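Local coordinates for outer membrane protein SusF (Bacteroides thetaiotaomicron, PDB 4FE9) that binds starch at the bacterial cell surface through carbohydrate-binding modules, ahead of its transport into the periplasm for degradation, at residues H76-S81 / F88-A93; D151-V156 / I243-F248; K171-A174 / N178-I181; S268-G273 / A281-V286; T274-P279 / Q312-N317. All blocks are in the same frame, centred on the assembly; numbering follows the deposited sequence.

Interaction 1. Residues H76-S81 / F88-A93; sequences HTIPFS and FKVALA
Ser81 O is gripped twice from the facing strand: Lys89 N donates to it over 2.8 Å in a nearly straight bond (177° at the hydrogen), and Phe88 CA adds a CA-H...O contact at 3.4 Å. The return bond runs from Ser81 N to Lys89 O at 2.9 Å, lying in the carbonyl plane, and the same oxygen takes a more bent CA-H...O contact from Phe80 CA. Ser81 and Lys89 thus form an antiparallel hydrogen-bonded pair, with Ser81 OG and the start of the lysine chain on one face; the extended Lys89 leads its charge away. In this N-terminal domain, of the E-set clan, the pair joins the short strand 81-82 to strand 87-91, which also pairs with strand 48-57 on its other edge. Next to this pair the side chains pack mainly through carbon. Val90, a branched residue suited to a strand, sets CG1 beside its backbone N (chi1 -66°), where it meets Pro79 O at 3.5 Å and Phe80 CB at 3.9 Å. Ile78 crosses Val90 at about a right angle, its CD1 lying 3.9 Å from Val90 CB. Phe80 CD2 approaches Phe88 CD1 to 4.2 Å, at the edge of the Phe88 ring, and both rings also pack on Val67 of strand 64-72. Where the chains diverge, a water joins Pro79 O to Ala91 N, accepting from that N-H just before helix 92-102 begins.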
# COMPACT_ATOMS: atom_id res chain seq x y z
N HIS A 76 6.19 2.26 -22.95
CA HIS A 76 7.54 1.78 -22.82
C HIS A 76 8.21 1.80 -24.17
O HIS A 76 7.67 1.30 -25.14
CB HIS A 76 7.55 0.34 -22.26
CG HIS A 76 6.89 0.21 -20.92
ND1 HIS A 76 5.53 -0.01 -20.77
CD2 HIS A 76 7.39 0.31 -19.66
CE1 HIS A 76 5.23 -0.10 -19.48
NE2 HIS A 76 6.34 0.13 -18.79
N THR A 77 9.42 2.31 -24.22
CA THR A 77 10.19 2.27 -25.44
C THR A 77 11.30 1.25 -25.31
O THR A 77 11.58 0.75 -24.21
CB THR A 77 10.82 3.64 -25.76
OG1 THR A 77 11.55 4.08 -24.63
CG2 THR A 77 9.71 4.68 -26.10
N ILE A 78 11.94 0.95 -26.42
CA ILE A 78 12.94 -0.08 -26.54
C ILE A 78 13.76 0.29 -27.78
O ILE A 78 13.19 0.73 -28.78
CB ILE A 78 12.27 -1.47 -26.82
CG1 ILE A 78 13.33 -2.56 -26.91
CG2 ILE A 78 11.46 -1.44 -28.16
CD1 ILE A 78 12.77 -3.98 -26.60
N PRO A 79 15.09 0.16 -27.71
CA PRO A 79 15.92 0.22 -28.91
C PRO A 79 15.41 -0.77 -29.99
O PRO A 79 15.09 -1.90 -29.68
CB PRO A 79 17.31 -0.22 -28.41
CG PRO A 79 17.29 0.09 -26.93
CD PRO A 79 15.88 -0.13 -26.49
N PHE A 80 15.47 -0.38 -31.26
CA PHE A 80 14.96 -1.24 -32.32
C PHE A 80 15.68 -0.94 -33.59
O PHE A 80 16.33 0.11 -33.70
CB PHE A 80 13.41 -1.07 -32.50
CG PHE A 80 13.01 0.27 -33.08
CD1 PHE A 80 12.92 1.40 -32.26
CD2 PHE A 80 12.84 0.42 -34.47
CE1 PHE A 80 12.57 2.65 -32.80
CE2 PHE A 80 12.64 1.69 -35.04
CZ PHE A 80 12.47 2.80 -34.21
N SER A 81 15.66 -1.89 -34.53
CA SER A 81 16.13 -1.62 -35.86
C SER A 81 15.09 -2.12 -36.86
O SER A 81 14.16 -2.82 -36.49
CB SER A 81 17.48 -2.31 -36.10
OG SER A 81 17.30 -3.72 -36.16
N PHE A 88 10.72 -5.20 -38.12
CA PHE A 88 11.20 -4.54 -36.90
C PHE A 88 11.83 -5.54 -35.94
O PHE A 88 11.24 -6.59 -35.62
CB PHE A 88 10.05 -3.79 -36.21
CG PHE A 88 9.46 -2.72 -37.07
CD1 PHE A 88 9.98 -1.41 -37.01
CD2 PHE A 88 8.59 -3.04 -38.10
CE1 PHE A 88 9.55 -0.44 -37.92
CE2 PHE A 88 8.15 -2.06 -39.00
CZ PHE A 88 8.64 -0.77 -38.91
N LYS A 89 13.09 -5.27 -35.59
CA LYS A 89 13.89 -6.18 -34.74
C LYS A 89 14.24 -5.50 -33.42
O LYS A 89 14.55 -4.29 -33.38
CB LYS A 89 15.18 -6.54 -35.45
CG LYS A 89 15.02 -7.41 -36.67
CD LYS A 89 16.34 -8.09 -36.98
CE LYS A 89 16.44 -8.43 -38.44
NZ LYS A 89 17.37 -9.58 -38.69
N VAL A 90 14.28 -6.29 -32.34
CA VAL A 90 14.77 -5.82 -31.07
C VAL A 90 15.72 -6.87 -30.50
O VAL A 90 15.66 -8.05 -30.88
CB VAL A 90 13.62 -5.56 -30.04
CG1 VAL A 90 12.74 -4.38 -30.51
CG2 VAL A 90 12.76 -6.83 -29.84
N ALA A 91 16.58 -6.46 -29.57
CA ALA A 91 17.42 -7.40 -28.84
C ALA A 91 16.54 -8.16 -27.84
O ALA A 91 15.78 -7.56 -27.11
CB ALA A 91 18.62 -6.64 -28.07
N LEU A 92 16.59 -9.48 -27.90
CA LEU A 92 15.75 -10.30 -27.03
C LEU A 92 15.92 -9.93 -25.55
O LEU A 92 14.95 -9.82 -24.79
CB LEU A 92 16.05 -11.80 -27.24
CG LEU A 92 15.13 -12.74 -26.45
CD1 LEU A 92 13.68 -12.39 -26.68
CD2 LEU A 92 15.37 -14.18 -26.82
N ALA A 93 17.16 -9.75 -25.12
CA ALA A 93 17.40 -9.43 -23.70
C ALA A 93 16.68 -8.14 -23.29
O ALA A 93 16.18 -8.03 -22.18
CB ALA A 93 18.89 -9.32 -23.43
O HOH W 1 16.48 -3.73 -28.67

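Interaction 2. Residues D151-V156 / I243-F248; sequences DGYYIV and ISFDAF
Ile243 opens the contact by sending its CG2 methyl toward Ile155, the two side chains reaching tip to tip with Ile243 CG2 4.1 Å from Ile155 CD1. Both residues point into the gap between their strands, and their branched, wholly apolar chains suit positions that are strand and buried at once. Two residues on, Phe245 points the same way and carries the closest approach. With CG anti to its backbone N (chi1 166°), the ring reaches across to Tyr153 and presents an edge to that ring's face: a T-shaped stack with centroids 5.1 Å apart and planes at 79°. Phe245 CE2 sits over the centre of the Tyr153 ring, 3.6 Å above its plane, so one aromatic C-H points into the tyrosine's pi cloud. The polar end of the tyrosine is not left idle, because Tyr153 OH is hydrogen-bonded to Asp149 N. Asp246 then turns outward and closes an Asx turn, its OD1 accepting from Phe248 N at 2.9 Å, as the chain leaves the strand; Ala247 keeps its small methyl directed inward. The backbones themselves share no hydrogen bond, their nearest CA atoms being about 9 Å apart, as expected of strands that face each other across the interior of an immunoglobulin-like beta sandwich in this first carbohydrate-binding module. Between strands 153-157 and 241-246 in sheet order come strands 168-172 and 179-186, whose Met170 and Tyr180 fill in beside the stack, while Phe192 of strand 191-196 covers both isoleucines.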
# COMPACT_ATOMS: atom_id res chain seq x y z
N ASP A 151 11.92 -24.13 3.36
CA ASP A 151 12.29 -23.66 4.67
C ASP A 151 12.48 -22.13 4.73
O ASP A 151 12.97 -21.62 5.71
CB ASP A 151 13.56 -24.36 5.13
CG ASP A 151 13.37 -25.86 5.26
OD1 ASP A 151 12.52 -26.26 6.08
OD2 ASP A 151 13.93 -26.62 4.43
N GLY A 152 12.07 -21.42 3.69
CA GLY A 152 11.97 -19.96 3.78
C GLY A 152 13.26 -19.22 3.40
O GLY A 152 14.12 -19.78 2.72
N TYR A 153 13.37 -17.97 3.83
CA TYR A 153 14.44 -17.08 3.38
C TYR A 153 15.06 -16.33 4.56
O TYR A 153 14.36 -15.99 5.50
CB TYR A 153 13.88 -16.06 2.38
CG TYR A 153 13.42 -16.70 1.11
CD1 TYR A 153 14.34 -17.01 0.12
CD2 TYR A 153 12.14 -17.27 1.01
CE1 TYR A 153 13.98 -17.84 -0.99
CE2 TYR A 153 11.77 -18.07 -0.10
CZ TYR A 153 12.68 -18.29 -1.11
OH TYR A 153 12.36 -19.11 -2.17
N TYR A 154 16.34 -16.00 4.44
CA TYR A 154 17.05 -15.28 5.48
C TYR A 154 17.69 -13.98 4.92
O TYR A 154 18.08 -13.95 3.73
CB TYR A 154 18.13 -16.18 6.05
CG TYR A 154 17.59 -17.28 6.89
CD1 TYR A 154 17.02 -18.41 6.30
CD2 TYR A 154 17.62 -17.20 8.28
CE1 TYR A 154 16.50 -19.44 7.08
CE2 TYR A 154 17.14 -18.25 9.07
CZ TYR A 154 16.56 -19.35 8.47
OH TYR A 154 16.03 -20.35 9.25
N ILE A 155 17.76 -12.93 5.74
CA ILE A 155 18.59 -11.76 5.42
C ILE A 155 19.92 -11.85 6.12
O ILE A 155 20.00 -12.16 7.34
CB ILE A 155 17.92 -10.46 5.84
CG1 ILE A 155 16.53 -10.33 5.21
CG2 ILE A 155 18.83 -9.25 5.54
CD1 ILE A 155 16.55 -10.03 3.77
N VAL A 156 20.98 -11.53 5.38
CA VAL A 156 22.32 -11.40 5.92
C VAL A 156 22.88 -10.06 5.35
O VAL A 156 22.78 -9.81 4.15
CB VAL A 156 23.20 -12.58 5.43
CG1 VAL A 156 24.66 -12.37 5.78
CG2 VAL A 156 22.72 -13.88 6.01
N ILE A 243 12.00 -4.76 5.22
CA ILE A 243 12.50 -5.30 3.98
C ILE A 243 11.48 -6.34 3.50
O ILE A 243 11.05 -7.16 4.30
CB ILE A 243 13.82 -6.02 4.20
CG1 ILE A 243 14.91 -5.03 4.57
CG2 ILE A 243 14.25 -6.77 2.92
CD1 ILE A 243 16.19 -5.74 5.01
N SER A 244 10.93 -6.13 2.30
CA SER A 244 9.92 -7.07 1.76
C SER A 244 10.44 -7.76 0.53
O SER A 244 11.04 -7.11 -0.34
CB SER A 244 8.63 -6.35 1.42
OG SER A 244 8.06 -5.80 2.59
N PHE A 245 10.12 -9.04 0.40
CA PHE A 245 10.61 -9.86 -0.69
C PHE A 245 9.44 -10.69 -1.25
O PHE A 245 8.79 -11.44 -0.52
CB PHE A 245 11.71 -10.81 -0.18
CG PHE A 245 12.05 -11.92 -1.14
CD1 PHE A 245 12.15 -11.67 -2.51
CD2 PHE A 245 12.21 -13.23 -0.69
CE1 PHE A 245 12.46 -12.67 -3.40
CE2 PHE A 245 12.53 -14.26 -1.57
CZ PHE A 245 12.61 -13.99 -2.94
N ASP A 246 9.08 -10.42 -2.51
CA ASP A 246 7.98 -11.12 -3.19
C ASP A 246 8.57 -12.23 -4.03
O ASP A 246 9.29 -11.99 -5.02
CB ASP A 246 7.23 -10.10 -4.07
CG ASP A 246 6.07 -10.71 -4.85
OD1 ASP A 246 6.05 -11.96 -5.10
OD2 ASP A 246 5.22 -9.90 -5.33
N ALA A 247 8.42 -13.45 -3.56
CA ALA A 247 9.11 -14.57 -4.16
C ALA A 247 8.30 -15.20 -5.31
O ALA A 247 8.62 -16.31 -5.78
CB ALA A 247 9.44 -15.62 -3.11
N PHE A 248 7.27 -14.49 -5.78
CA PHE A 248 6.57 -14.89 -6.99
C PHE A 248 6.92 -13.95 -8.15
O PHE A 248 7.45 -14.39 -9.17
CB PHE A 248 5.05 -14.92 -6.76
CG PHE A 248 4.24 -15.18 -8.01
CD1 PHE A 248 4.25 -16.45 -8.60
CD2 PHE A 248 3.63 -14.12 -8.70
CE1 PHE A 248 3.57 -16.70 -9.80
CE2 PHE A 248 2.95 -14.35 -9.91
CZ PHE A 248 2.92 -15.66 -10.46

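Interaction 3. Residues K171-A174 / N178-I181; sequences KKDA and NLYI
Lys171 and Ile181 form an antiparallel hydrogen-bonded pair, Lys171 N donating to Ile181 O at 2.7 Å and Ile181 N to Lys171 O at 2.9 Å, the second bond the more bent (138° at the hydrogen). Lys172 and Tyr180 follow as a non-hydrogen-bonded pair with CA atoms 4.6 Å apart, and beyond the paired residues Asp173 N donates to Leu179 O at 2.9 Å. These are the two arms of a beta hairpin, strands 168-172 and 179-186, in the first carbohydrate-binding module.

On one face Lys172 and Tyr180 lie alongside, pointing the same way. The lysine stem sets out beside its own carbonyl carbon (chi1 -172°), then bends, which brings CD to 3.5 Å from Tyr180 OH and 3.7 Å from Tyr180 CE1. Its methylenes run beside the tyrosine, whose ring is buried, packing on Phe245 and Ala247 and meeting Tyr153 edge-to-face. Near the turn, Asp173 and Leu179 also run side by side, Asp173 OD2 passing Leu179 CD2 at 3.8 Å. Ile181, on the face opposite to Tyr180, rests its CB 3.8 Å from Lys171 O and turns its branched chain toward strand 241-246, where it touches Lys242 and Ser244.

Lys172 is therefore used for its hydrocarbon part, whereas Lys171 serves through its backbone and sends its side chain away; no salt bridge joins the segments. Backbone bonds supply the directional hold, and the aliphatic stem of Lys172 covers part of the tyrosine while both lysines remain exposed at the surface.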
# COMPACT_ATOMS: atom_id res chain seq x y z
N LYS A 171 9.73 -13.33 7.86
CA LYS A 171 8.38 -13.85 8.21
C LYS A 171 7.52 -13.98 6.96
O LYS A 171 7.31 -13.00 6.25
CB LYS A 171 7.66 -12.92 9.22
CG LYS A 171 8.31 -12.88 10.65
CD LYS A 171 9.13 -14.15 10.93
CE LYS A 171 9.61 -14.22 12.39
NZ LYS A 171 9.36 -12.93 13.12
N LYS A 172 6.97 -15.17 6.74
CA LYS A 172 6.01 -15.37 5.67
C LYS A 172 4.68 -14.75 6.01
O LYS A 172 4.05 -15.14 6.97
CB LYS A 172 5.83 -16.85 5.36
CG LYS A 172 5.00 -17.12 4.14
CD LYS A 172 5.45 -18.36 3.42
CE LYS A 172 4.73 -19.59 3.92
NZ LYS A 172 5.40 -20.14 5.11
N ASP A 173 4.24 -13.78 5.21
CA ASP A 173 2.98 -13.12 5.45
C ASP A 173 1.81 -14.12 5.51
O ASP A 173 1.78 -15.12 4.77
CB ASP A 173 2.72 -12.06 4.39
CG ASP A 173 1.63 -11.08 4.80
OD1 ASP A 173 1.16 -11.16 5.96
OD2 ASP A 173 1.23 -10.26 3.95
N ALA A 174 0.90 -13.89 6.47
CA ALA A 174 -0.30 -14.73 6.64
C ALA A 174 -1.30 -14.62 5.46
O ALA A 174 -1.88 -15.63 5.03
CB ALA A 174 -1.01 -14.38 7.98
N ASN A 178 3.37 -15.51 -0.89
CA ASN A 178 4.56 -15.26 -1.71
C ASN A 178 5.43 -14.21 -1.08
O ASN A 178 6.48 -13.89 -1.61
CB ASN A 178 4.14 -14.78 -3.09
CG ASN A 178 3.22 -15.73 -3.78
OD1 ASN A 178 3.57 -16.90 -3.99
ND2 ASN A 178 2.07 -15.22 -4.26
N LEU A 179 4.91 -13.56 -0.06
CA LEU A 179 5.53 -12.38 0.50
C LEU A 179 6.27 -12.69 1.83
O LEU A 179 5.71 -13.35 2.75
CB LEU A 179 4.48 -11.32 0.71
CG LEU A 179 4.95 -9.93 1.17
CD1 LEU A 179 5.94 -9.32 0.16
CD2 LEU A 179 3.72 -9.01 1.36
N TYR A 180 7.56 -12.33 1.87
CA TYR A 180 8.38 -12.48 3.06
C TYR A 180 8.86 -11.12 3.55
O TYR A 180 9.21 -10.24 2.75
CB TYR A 180 9.59 -13.35 2.78
CG TYR A 180 9.26 -14.71 2.33
CD1 TYR A 180 9.18 -15.76 3.24
CD2 TYR A 180 8.85 -14.95 1.01
CE1 TYR A 180 8.84 -17.04 2.83
CE2 TYR A 180 8.40 -16.21 0.62
CZ TYR A 180 8.44 -17.25 1.52
OH TYR A 180 8.09 -18.51 1.11
N ILE A 181 8.91 -10.96 4.86
CA ILE A 181 9.07 -9.66 5.48
C ILE A 181 10.17 -9.77 6.55
O ILE A 181 10.19 -10.73 7.32
CB ILE A 181 7.77 -9.23 6.20
CG1 ILE A 181 6.60 -9.17 5.21
CG2 ILE A 181 7.96 -7.91 6.90
CD1 ILE A 181 6.69 -8.05 4.27

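Interaction 4. Residues S268-G273 / A281-V286; sequences SAYNWG and AWKALV. With GLC (alpha-D-glucopyranose), chain C; EDO (1,2-ethanediol), chain F.
Tyr270 and Lys283 cross at about a right angle, the lysine's methylenes lying over one face of the phenol ring. Lys283 CG is 4.2 Å from the ring centroid and 28° off the normal, a CH-pi contact that a long aliphatic stem is well built to make. Ala281 fits between Tyr270 and Gly273: its O comes 3.5 Å from Tyr270 CB, and its small CB lies 3.6 Å from Gly273 C. Trp282 starts away from the loop, but with CG beside its backbone N (chi1 -61°) its indole swings back across Gly273, with Trp282 CE2 3.5 Å from Gly273 CA. Glycine, with no side chain, lets the indole come this close, and its positive phi suits it too. Trp282 NE1 donates to Gly273 O at 3.0 Å, a bent bond (139°) that approaches from above the carbonyl plane.

Next to this glycine stands Trp272, sandwiched by backbone and sugar. Ser268 N lies over the centre of one face, and a bound glucose covers the opposite face, its C2 3.6 Å above the plane. An indole stacked flat on a sugar ring is typical of starch-binding sites, and here it forms part of the glycan pocket of the second carbohydrate-binding module.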
# COMPACT_ATOMS: atom_id res chain seq x y z
N SER A 268 -10.58 23.73 9.89
CA SER A 268 -11.31 25.00 9.78
C SER A 268 -12.17 25.25 11.00
O SER A 268 -12.09 26.30 11.60
CB SER A 268 -12.16 25.05 8.49
OG SER A 268 -12.94 23.87 8.32
N ALA A 269 -12.90 24.22 11.44
CA ALA A 269 -13.72 24.32 12.65
C ALA A 269 -12.92 24.44 13.97
O ALA A 269 -13.51 24.49 15.05
CB ALA A 269 -14.70 23.16 12.73
N TYR A 270 -11.58 24.51 13.88
CA TYR A 270 -10.71 24.55 15.09
C TYR A 270 -9.68 25.64 14.99
O TYR A 270 -8.57 25.51 15.52
CB TYR A 270 -9.97 23.21 15.31
CG TYR A 270 -10.87 22.00 15.41
CD1 TYR A 270 -11.58 21.73 16.57
CD2 TYR A 270 -11.03 21.17 14.34
CE1 TYR A 270 -12.44 20.62 16.65
CE2 TYR A 270 -11.91 20.10 14.38
CZ TYR A 270 -12.58 19.81 15.56
OH TYR A 270 -13.46 18.74 15.60
N ASN A 271 -9.97 26.64 14.16
CA ASN A 271 -9.11 27.78 14.03
C ASN A 271 -7.80 27.47 13.34
O ASN A 271 -6.79 28.13 13.58
CB ASN A 271 -8.86 28.43 15.40
CG ASN A 271 -8.60 29.94 15.29
OD1 ASN A 271 -9.29 30.64 14.55
ND2 ASN A 271 -7.58 30.41 15.98
N TRP A 272 -7.82 26.48 12.44
CA TRP A 272 -6.57 25.98 11.82
C TRP A 272 -5.34 25.96 12.77
O TRP A 272 -4.25 26.39 12.40
CB TRP A 272 -6.25 26.78 10.54
CG TRP A 272 -7.14 26.43 9.38
CD1 TRP A 272 -8.11 27.23 8.81
CD2 TRP A 272 -7.24 25.16 8.75
NE1 TRP A 272 -8.79 26.51 7.84
CE2 TRP A 272 -8.26 25.25 7.77
CE3 TRP A 272 -6.57 23.94 8.92
CZ2 TRP A 272 -8.63 24.17 6.97
CZ3 TRP A 272 -6.93 22.86 8.10
CH2 TRP A 272 -7.92 22.99 7.12
N GLY A 273 -5.52 25.38 13.96
CA GLY A 273 -4.38 24.99 14.80
C GLY A 273 -3.71 26.12 15.57
O GLY A 273 -2.60 25.96 16.08
N ALA A 281 -7.49 23.97 19.74
CA ALA A 281 -7.17 23.93 18.32
C ALA A 281 -6.82 22.51 17.80
O ALA A 281 -6.89 22.26 16.60
CB ALA A 281 -6.08 24.90 18.02
N TRP A 282 -6.41 21.60 18.71
CA TRP A 282 -5.84 20.27 18.32
C TRP A 282 -6.50 19.14 19.07
O TRP A 282 -6.43 19.10 20.29
CB TRP A 282 -4.35 20.24 18.58
CG TRP A 282 -3.61 21.23 17.82
CD1 TRP A 282 -3.35 22.51 18.19
CD2 TRP A 282 -3.12 21.10 16.47
NE1 TRP A 282 -2.69 23.18 17.19
CE2 TRP A 282 -2.50 22.32 16.13
CE3 TRP A 282 -3.08 20.04 15.55
CZ2 TRP A 282 -1.83 22.51 14.93
CZ3 TRP A 282 -2.41 20.22 14.36
CH2 TRP A 282 -1.84 21.47 14.03
N LYS A 283 -7.12 18.21 18.35
CA LYS A 283 -7.80 17.09 18.98
C LYS A 283 -6.94 15.83 18.91
O LYS A 283 -6.63 15.34 17.82
CB LYS A 283 -9.13 16.82 18.28
CG LYS A 283 -10.06 18.05 18.14
CD LYS A 283 -10.81 18.31 19.43
CE LYS A 283 -10.33 19.60 20.06
NZ LYS A 283 -11.40 20.26 20.88
N ALA A 284 -6.61 15.26 20.06
CA ALA A 284 -5.86 14.00 20.11
C ALA A 284 -6.72 12.85 19.58
O ALA A 284 -7.92 12.80 19.85
CB ALA A 284 -5.39 13.72 21.54
N LEU A 285 -6.17 12.03 18.69
CA LEU A 285 -6.77 10.70 18.42
C LEU A 285 -6.24 9.63 19.37
O LEU A 285 -5.26 9.82 20.01
CB LEU A 285 -6.55 10.27 16.97
CG LEU A 285 -7.45 10.97 15.94
CD1 LEU A 285 -6.89 12.40 15.62
CD2 LEU A 285 -7.57 10.11 14.66
N VAL A 286 -6.91 8.49 19.40
CA VAL A 286 -6.62 7.45 20.36
C VAL A 286 -5.79 6.35 19.67
O VAL A 286 -6.19 5.84 18.61
CB VAL A 286 -7.92 6.84 20.89
CG1 VAL A 286 -7.63 5.76 21.99
CG2 VAL A 286 -8.87 7.97 21.41
C1 GLC C . -3.59 25.38 7.07
C2 GLC C . -4.61 24.99 6.03
C3 GLC C . -4.94 26.19 5.11
C4 GLC C . -5.36 27.39 5.92
C5 GLC C . -4.24 27.71 6.91
C6 GLC C . -4.62 28.87 7.82
O2 GLC C . -4.02 23.98 5.23
O3 GLC C . -5.98 25.83 4.20
O4 GLC C . -5.57 28.50 5.03
O5 GLC C . -3.99 26.58 7.74
O6 GLC C . -3.44 29.30 8.50
C1 EDO F . -12.46 11.29 20.50
O1 EDO F . -13.05 10.03 20.16
C2 EDO F . -10.97 11.14 20.37
O2 EDO F . -10.34 12.36 20.78

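Interaction 5. Residues T274-P279 / Q312-N317; sequences TPAGDP and QANWGN. With GLC (alpha-D-glucopyranose), chain B; EDO (1,2-ethanediol), chain H.
The amide of Asn314 lies flat beneath Ala276, whose CB sits over one face, 3.4 Å from Asn314 OD1; at the amide's edge ND2 donates to a bound ethanediol, probably from crystallisation. Trp315 turns one face of its indole to a glucose, whose C4 lies 3.9 Å above the ring centre, while the indole edge hydrogen-bonds through NE1 to Trp272 O and the ring packs edge-to-face with Trp282. The Gln312 amide holds two carbonyl oxygens in its own plane: NE2 donates to Gly316 O on a lone pair and to Asn314 O from above that carbonyl's plane, each at 2.9 Å. Folding Gln312 back at chi2 (-75°) places the amide there, and the double grip ties together the carbonyls on either side of Trp315.

The two loops meet as turn against turn. Pro275 to Asp278 make a type II beta turn, with Gly277 at its third position, where positive phi favours glycine, and Ala313 centres an inverse gamma turn. Gly277 N donates to Ala313 O at 2.9 Å, nearly straight (166°) and in the carbonyl plane. Ala313 CB rests 4.0 Å from Gly277 CA, its small methyl letting the loops come close beside the glycan pocket of the second module.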
# COMPACT_ATOMS: atom_id res chain seq x y z
N THR A 274 -4.38 27.27 15.65
CA THR A 274 -3.85 28.40 16.45
C THR A 274 -4.66 28.53 17.75
O THR A 274 -5.89 28.37 17.73
CB THR A 274 -3.90 29.75 15.66
OG1 THR A 274 -3.51 29.52 14.30
CG2 THR A 274 -2.95 30.78 16.27
N PRO A 275 -3.95 28.61 18.89
CA PRO A 275 -2.49 28.50 18.97
C PRO A 275 -1.98 27.03 19.11
O PRO A 275 -2.78 26.11 19.36
CB PRO A 275 -2.15 29.29 20.22
CG PRO A 275 -3.34 29.06 21.12
CD PRO A 275 -4.55 28.87 20.22
N ALA A 276 -0.69 26.81 18.89
CA ALA A 276 -0.08 25.49 19.10
C ALA A 276 -0.41 24.98 20.51
O ALA A 276 -0.81 25.77 21.38
CB ALA A 276 1.42 25.57 18.88
N GLY A 277 -0.46 23.66 20.67
CA GLY A 277 -0.61 23.05 22.00
C GLY A 277 -2.01 23.17 22.59
O GLY A 277 -2.35 22.49 23.54
N ASP A 278 -2.85 23.99 21.99
CA ASP A 278 -4.16 24.24 22.57
C ASP A 278 -5.15 23.10 22.31
O ASP A 278 -5.59 22.89 21.17
CB ASP A 278 -4.71 25.57 22.06
CG ASP A 278 -5.69 26.19 23.02
OD1 ASP A 278 -6.41 25.42 23.70
OD2 ASP A 278 -5.70 27.44 23.14
N PRO A 279 -5.57 22.39 23.38
CA PRO A 279 -6.60 21.35 23.23
C PRO A 279 -7.83 21.91 22.55
O PRO A 279 -8.75 21.16 22.17
CB PRO A 279 -6.92 20.95 24.68
CG PRO A 279 -6.33 22.04 25.53
CD PRO A 279 -5.16 22.56 24.78
N GLN A 312 2.17 16.05 16.20
CA GLN A 312 2.10 16.79 17.44
C GLN A 312 0.98 17.81 17.30
O GLN A 312 0.33 17.87 16.25
CB GLN A 312 3.42 17.48 17.73
CG GLN A 312 3.79 18.60 16.72
CD GLN A 312 4.28 18.04 15.38
OE1 GLN A 312 5.27 17.31 15.33
NE2 GLN A 312 3.70 18.54 14.29
N ALA A 313 0.67 18.53 18.40
CA ALA A 313 -0.41 19.51 18.43
C ALA A 313 0.08 20.83 17.82
O ALA A 313 0.17 21.85 18.50
CB ALA A 313 -0.92 19.73 19.87
N ASN A 314 0.50 20.77 16.55
CA ASN A 314 1.11 21.89 15.88
C ASN A 314 1.42 21.51 14.44
O ASN A 314 1.43 20.31 14.10
CB ASN A 314 2.39 22.31 16.58
CG ASN A 314 2.80 23.74 16.24
OD1 ASN A 314 2.01 24.50 15.69
ND2 ASN A 314 4.00 24.11 16.61
N TRP A 315 1.71 22.51 13.60
CA TRP A 315 2.01 22.25 12.17
C TRP A 315 3.41 21.66 12.05
O TRP A 315 4.24 21.86 12.94
CB TRP A 315 1.89 23.54 11.35
CG TRP A 315 0.49 24.04 11.30
CD1 TRP A 315 -0.02 25.10 12.00
CD2 TRP A 315 -0.65 23.32 10.81
NE1 TRP A 315 -1.36 25.21 11.78
CE2 TRP A 315 -1.79 24.09 11.11
CE3 TRP A 315 -0.81 22.14 10.09
CZ2 TRP A 315 -3.04 23.74 10.68
CZ3 TRP A 315 -2.06 21.78 9.69
CH2 TRP A 315 -3.17 22.55 10.02
N GLY A 316 3.62 20.84 11.03
CA GLY A 316 4.93 20.19 10.82
C GLY A 316 4.76 18.70 10.61
O GLY A 316 4.20 18.00 11.48
N ASN A 317 5.12 18.23 9.41
CA ASN A 317 4.87 16.84 9.02
C ASN A 317 3.39 16.50 9.06
O ASN A 317 2.99 15.35 9.18
CB ASN A 317 5.66 15.88 9.92
CG ASN A 317 7.17 16.06 9.79
OD1 ASN A 317 7.83 16.57 10.71
ND2 ASN A 317 7.70 15.73 8.63
C1 GLC B . 1.58 24.44 7.10
C2 GLC B . 0.60 23.32 6.76
C3 GLC B . -0.67 23.87 6.16
C4 GLC B . -1.27 24.92 7.08
C5 GLC B . -0.24 25.98 7.39
C6 GLC B . -0.80 27.01 8.36
O2 GLC B . 1.20 22.44 5.83
O3 GLC B . -1.63 22.83 5.92
O4 GLC B . -2.34 25.56 6.42
O5 GLC B . 0.94 25.39 7.94
O6 GLC B . 0.22 27.98 8.60
C1 EDO H . 5.10 20.62 19.62
O1 EDO H . 3.90 20.48 20.42
C2 EDO H . 5.21 22.07 19.09
O2 EDO H . 5.89 22.09 17.83

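How the interactions relate
Along the chain, interaction 1 comes first, in the sheet that precedes the modules, then interactions 2 and 3 in the first carbohydrate-binding module and interactions 4 and 5 in the second. Interaction 3 is nested within the loop closed by interaction 2; their centres are 8 Å apart, and Phe245 N and Tyr180 O tie neighbouring strands 241-246 and 179-186 of one sheet. Interactions 4 and 5 alternate along the chain, also 8 Å between centres, and touch each other, consistent with the two sugar-stacking indoles being placed together. Interactions 2 and 4, in different modules, have centres about 42 Å apart; interactions 1 and 4, on opposite sides of the chain's centre, about 56 Å, reflecting an elongated, multidomain protein.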